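Local coordinates for hypothetical methylmalonyl-CoA decarboxylase alpha subunit (Sulfolobus tokodaii, PDB 1X0U), which belongs to the carboxyl transferase family of the ClpP/crotonase clan and forms an assembly of six chains, at residues Ser365-Pro370 / Arg407-Gly412; Pro400-Ile405 / Leu426-Pro431. One frame throughout, in Å; residues are numbered along the deposited sequence.

Interaction 1: residues Ser365-Pro370 / Arg407-Gly412; sequences SLVDTP and RKSYGG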
# COMPACT_ATOMS: atom_id res chain seq x y z
N SER A 365 -17.48 -15.36 -24.34
CA SER A 365 -18.49 -14.79 -25.22
C SER A 365 -18.63 -15.66 -26.48
O SER A 365 -17.64 -16.08 -27.08
CB SER A 365 -18.12 -13.37 -25.65
OG SER A 365 -18.06 -12.49 -24.55
N LEU A 366 -19.88 -15.94 -26.85
CA LEU A 366 -20.19 -16.72 -28.05
C LEU A 366 -21.06 -15.73 -28.80
O LEU A 366 -22.15 -15.38 -28.35
CB LEU A 366 -20.96 -17.99 -27.68
CG LEU A 366 -20.16 -18.90 -26.73
CD1 LEU A 366 -21.04 -19.96 -26.12
CD2 LEU A 366 -19.02 -19.51 -27.49
N VAL A 367 -20.57 -15.28 -29.95
CA VAL A 367 -21.25 -14.25 -30.71
C VAL A 367 -22.02 -14.59 -31.97
O VAL A 367 -21.57 -15.39 -32.80
CB VAL A 367 -20.24 -13.12 -31.08
CG1 VAL A 367 -20.97 -11.95 -31.73
CG2 VAL A 367 -19.49 -12.68 -29.82
N ASP A 368 -23.17 -13.94 -32.11
CA ASP A 368 -24.04 -14.05 -33.27
C ASP A 368 -25.15 -13.04 -33.08
O ASP A 368 -26.28 -13.37 -32.76
CB ASP A 368 -24.64 -15.46 -33.41
CG ASP A 368 -25.38 -15.65 -34.73
OD1 ASP A 368 -25.26 -14.76 -35.60
OD2 ASP A 368 -26.07 -16.68 -34.89
N THR A 369 -24.79 -11.78 -33.27
CA THR A 369 -25.74 -10.69 -33.10
C THR A 369 -25.59 -9.70 -34.25
O THR A 369 -24.47 -9.30 -34.60
CB THR A 369 -25.51 -9.98 -31.74
OG1 THR A 369 -26.37 -8.84 -31.64
CG2 THR A 369 -24.05 -9.54 -31.59
N PRO A 370 -26.71 -9.30 -34.87
CA PRO A 370 -26.77 -8.37 -35.99
C PRO A 370 -26.84 -6.90 -35.57
O PRO A 370 -26.76 -6.01 -36.41
CB PRO A 370 -28.03 -8.80 -36.71
CG PRO A 370 -28.94 -9.07 -35.55
CD PRO A 370 -28.05 -9.86 -34.60
N ARG A 407 -21.18 -16.76 -35.52
CA ARG A 407 -21.70 -16.30 -36.80
C ARG A 407 -21.63 -14.78 -36.92
O ARG A 407 -20.55 -14.21 -36.95
CB ARG A 407 -23.14 -16.79 -37.00
CG ARG A 407 -23.63 -16.71 -38.45
CD ARG A 407 -24.97 -17.42 -38.65
NE ARG A 407 -26.04 -16.85 -37.85
CZ ARG A 407 -27.32 -17.18 -37.97
NH1 ARG A 407 -28.24 -16.61 -37.20
NH2 ARG A 407 -27.69 -18.08 -38.87
N LYS A 408 -22.79 -14.13 -36.99
CA LYS A 408 -22.82 -12.69 -37.14
C LYS A 408 -22.22 -11.94 -35.96
O LYS A 408 -22.26 -12.40 -34.82
CB LYS A 408 -24.26 -12.21 -37.35
CG LYS A 408 -24.91 -12.76 -38.62
CD LYS A 408 -26.21 -12.03 -38.93
CE LYS A 408 -27.19 -12.08 -37.76
NZ LYS A 408 -27.38 -13.49 -37.32
N SER A 409 -21.65 -10.78 -36.25
CA SER A 409 -21.05 -9.91 -35.24
C SER A 409 -20.98 -8.55 -35.92
O SER A 409 -19.97 -8.20 -36.52
CB SER A 409 -19.66 -10.40 -34.87
OG SER A 409 -19.26 -9.88 -33.62
N TYR A 410 -22.08 -7.80 -35.82
CA TYR A 410 -22.20 -6.51 -36.48
C TYR A 410 -22.21 -5.28 -35.58
O TYR A 410 -22.67 -5.34 -34.44
CB TYR A 410 -23.49 -6.45 -37.32
CG TYR A 410 -23.74 -7.55 -38.35
CD1 TYR A 410 -22.71 -8.37 -38.82
CD2 TYR A 410 -25.01 -7.72 -38.89
CE1 TYR A 410 -22.95 -9.33 -39.82
CE2 TYR A 410 -25.26 -8.66 -39.89
CZ TYR A 410 -24.22 -9.46 -40.35
OH TYR A 410 -24.49 -10.39 -41.33
N GLY A 411 -21.73 -4.17 -36.14
CA GLY A 411 -21.71 -2.88 -35.48
C GLY A 411 -21.36 -2.78 -34.01
O GLY A 411 -20.42 -3.41 -33.55
N GLY A 412 -22.13 -1.97 -33.29
CA GLY A 412 -21.90 -1.79 -31.87
C GLY A 412 -22.03 -3.07 -31.09
O GLY A 412 -21.29 -3.30 -30.14
O HOH W 1 -28.47 -14.39 -34.38

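Interaction 2: residues Pro400-Ile405 / Leu426-Pro431; sequences PKITVI and LVYAWP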
# COMPACT_ATOMS: atom_id res chain seq x y z
N PRO A 400 -10.11 -13.30 -16.89
CA PRO A 400 -9.82 -13.71 -18.26
C PRO A 400 -11.06 -13.53 -19.14
O PRO A 400 -12.18 -13.79 -18.71
CB PRO A 400 -9.45 -15.18 -18.10
CG PRO A 400 -8.70 -15.15 -16.78
CD PRO A 400 -9.61 -14.29 -15.92
N LYS A 401 -10.86 -13.07 -20.37
CA LYS A 401 -11.96 -12.88 -21.29
C LYS A 401 -11.60 -13.42 -22.67
O LYS A 401 -10.59 -13.04 -23.26
CB LYS A 401 -12.32 -11.39 -21.37
CG LYS A 401 -12.99 -10.87 -20.10
CD LYS A 401 -13.18 -9.37 -20.16
CE LYS A 401 -11.84 -8.65 -20.19
NZ LYS A 401 -12.05 -7.20 -20.31
N ILE A 402 -12.43 -14.33 -23.18
CA ILE A 402 -12.22 -14.93 -24.49
C ILE A 402 -13.51 -14.87 -25.28
O ILE A 402 -14.59 -15.19 -24.77
CB ILE A 402 -11.80 -16.42 -24.39
CG1 ILE A 402 -10.49 -16.56 -23.63
CG2 ILE A 402 -11.60 -17.00 -25.78
CD1 ILE A 402 -10.08 -17.99 -23.35
N THR A 403 -13.40 -14.44 -26.53
CA THR A 403 -14.55 -14.34 -27.40
C THR A 403 -14.45 -15.35 -28.55
O THR A 403 -13.39 -15.51 -29.17
CB THR A 403 -14.70 -12.92 -27.99
OG1 THR A 403 -14.99 -12.00 -26.93
CG2 THR A 403 -15.83 -12.86 -29.00
N VAL A 404 -15.56 -16.04 -28.79
CA VAL A 404 -15.64 -17.00 -29.88
C VAL A 404 -16.84 -16.57 -30.72
O VAL A 404 -17.99 -16.71 -30.31
CB VAL A 404 -15.87 -18.44 -29.40
CG1 VAL A 404 -16.04 -19.36 -30.61
CG2 VAL A 404 -14.71 -18.91 -28.56
N ILE A 405 -16.54 -16.03 -31.89
CA ILE A 405 -17.58 -15.57 -32.81
C ILE A 405 -18.08 -16.76 -33.62
O ILE A 405 -17.35 -17.33 -34.44
CB ILE A 405 -17.02 -14.46 -33.72
CG1 ILE A 405 -16.57 -13.28 -32.84
CG2 ILE A 405 -18.06 -14.05 -34.74
CD1 ILE A 405 -15.97 -12.10 -33.58
N LEU A 426 -8.29 -12.97 -25.78
CA LEU A 426 -8.17 -13.81 -26.96
C LEU A 426 -9.51 -13.77 -27.73
O LEU A 426 -10.58 -13.78 -27.11
CB LEU A 426 -7.83 -15.25 -26.57
CG LEU A 426 -6.51 -15.55 -25.83
CD1 LEU A 426 -6.57 -16.94 -25.21
CD2 LEU A 426 -5.32 -15.43 -26.79
N VAL A 427 -9.42 -13.71 -29.05
CA VAL A 427 -10.59 -13.68 -29.92
C VAL A 427 -10.44 -14.73 -31.02
O VAL A 427 -9.47 -14.72 -31.77
CB VAL A 427 -10.76 -12.29 -30.59
CG1 VAL A 427 -11.85 -12.35 -31.67
CG2 VAL A 427 -11.11 -11.24 -29.55
N TYR A 428 -11.40 -15.65 -31.09
CA TYR A 428 -11.39 -16.70 -32.10
C TYR A 428 -12.68 -16.61 -32.91
O TYR A 428 -13.65 -16.01 -32.46
CB TYR A 428 -11.29 -18.08 -31.46
CG TYR A 428 -10.02 -18.30 -30.68
CD1 TYR A 428 -9.99 -18.13 -29.29
CD2 TYR A 428 -8.84 -18.68 -31.32
CE1 TYR A 428 -8.81 -18.34 -28.57
CE2 TYR A 428 -7.67 -18.89 -30.61
CZ TYR A 428 -7.66 -18.72 -29.24
OH TYR A 428 -6.48 -18.90 -28.54
N ALA A 429 -12.67 -17.20 -34.10
CA ALA A 429 -13.84 -17.18 -34.97
C ALA A 429 -14.01 -18.48 -35.77
O ALA A 429 -13.04 -19.11 -36.20
CB ALA A 429 -13.78 -15.98 -35.91
N TRP A 430 -15.26 -18.88 -35.93
CA TRP A 430 -15.60 -20.07 -36.69
C TRP A 430 -15.60 -19.67 -38.16
O TRP A 430 -15.71 -18.48 -38.49
CB TRP A 430 -17.00 -20.56 -36.31
CG TRP A 430 -17.08 -21.26 -34.99
CD1 TRP A 430 -16.10 -21.34 -34.03
CD2 TRP A 430 -18.21 -21.97 -34.48
NE1 TRP A 430 -16.57 -22.05 -32.95
CE2 TRP A 430 -17.86 -22.44 -33.19
CE3 TRP A 430 -19.50 -22.24 -34.97
CZ2 TRP A 430 -18.74 -23.18 -32.40
CZ3 TRP A 430 -20.38 -22.98 -34.18
CH2 TRP A 430 -19.99 -23.44 -32.90
N PRO A 431 -15.49 -20.65 -39.07
CA PRO A 431 -15.48 -20.34 -40.50
C PRO A 431 -16.77 -19.62 -40.91
O PRO A 431 -16.81 -18.90 -41.91
CB PRO A 431 -15.36 -21.71 -41.16
CG PRO A 431 -14.65 -22.54 -40.12
CD PRO A 431 -15.32 -22.10 -38.85

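Interaction 1: residues Ser365-Pro370 / Arg407-Gly412
The guanidinium group of R407 receives D368 OD1 at its edge, in plane, with a water at its edge as well. The carboxylate and guanidinium planes stand 79° apart, so the two groups do not form a flat fork-to-fork pair. R407 NE donates to D368 OD1 at 3.2 Å along an almost straight line (178°). The same NE lies 3.0 Å from D368 OD2, as part of the salt bridge. One face of the Y410 ring carries K408 CB, offset toward the rim, while the backbone of P370 approaches the ring obliquely.

D368 OD1 accepts three bonds. K408 N reaches D368 OD1 at 2.9 Å from above the carboxylate plane. K408 NZ reaches D368 OD1 at 3.0 Å on the syn side, well out of that plane. R407 NE is the third donor. The lysine chain bends at chi3 and chi4, which folds NZ back to the carboxylate and brings K408 CE to 3.5 Å from P370 CB. Partners outside the two segments fix the polar ends further: Y289 OH bonds D368 OD2, K287 O takes R407 NH2, and A285 O takes K408 NZ. Two cations around one buried carboxylate would probably favour its ionised form.

Backbone bonds accompany this network. R407 N bonds V367 O at 3.1 Å, and Y410 N bonds T369 O at 3.1 Å. T369 and S409 form a parallel bridge, although the strands cross at 71°. The chain turns a corner at R407. Strand 408-410 pairs with strand 434-436 in a small second sheet, consistent with the crotonase fold, in which a small sheet stands nearly perpendicular to the main one.

Interaction 2: residues Pro400-Ile405 / Leu426-Pro431
Neighbouring parallel strands of the main sheet of a crotonase-type fold meet here, with I402 beside L426, T403 beside V427, V404 beside Y428 and I405 beside A429. The strand axes lie 13° apart. The central backbone bonds are nearly straight. T403 N donates to L426 O at 3.0 Å. Y428 N donates to T403 O at 2.8 Å. The next bond runs from I405 N to Y428 O at 2.9 Å. W430 N extends the pairing past the strand end, with I405 O at 3.0 Å. At the other end, L426 N to K401 O is weak.

I402, V404, L426 and Y428 share one face of the sheet. The side chains of I402 and L426 run side by side and point the same way, with their CD1 atoms 4.1 Å apart. I402 CG2 is anti to the backbone N, and this methyl reaches the edge of the Y428 ring, near its plane, at 4.0 Å from Y428 CD1. V404 CG1 approaches the W430 indole obliquely, 3.6 Å from W430 NE1. That nitrogen has its hydrogen-bond partner in T494 OG1. Helix 494-505 covers this face through L502 and L505 on I402 and V497 on Y428. I58 and W85 of a second subunit pack on L426 and Y428.

The other face carries V427, I405, A429 and T403, whose OG1 bonds S418 O. Here I405 CB meets A429 CB at 4.2 Å.

Between the two segments, every hydrogen bond is made by main-chain atoms. The side chains meet by apolar packing. The peptide groups thus set the alignment of the strands, and the I402, L426 and Y428 side chains give one face an apolar surface, on which helix 494-505 and a second subunit pack.

Overall arrangement
Both contacts are buried and share the main sheet through strands 363-369 and 401-406. These strands are neighbours, and S365 bonds to I402 and V404 through the backbone. V367 CG2 and S365 CB also pack on T403. Along the chain the segments alternate, and strand 401-406 runs straight into the corner at R407. The centres of interactions 1 and 2 are about 11 Å apart. Their chemistry differs with position. Interaction 2 lies within the sheet, with backbone hydrogen bonds between the strands and apolar contacts between their side chains. Interaction 1 lies where the chain leaves that sheet, and charged side chains supplement the few backbone bonds.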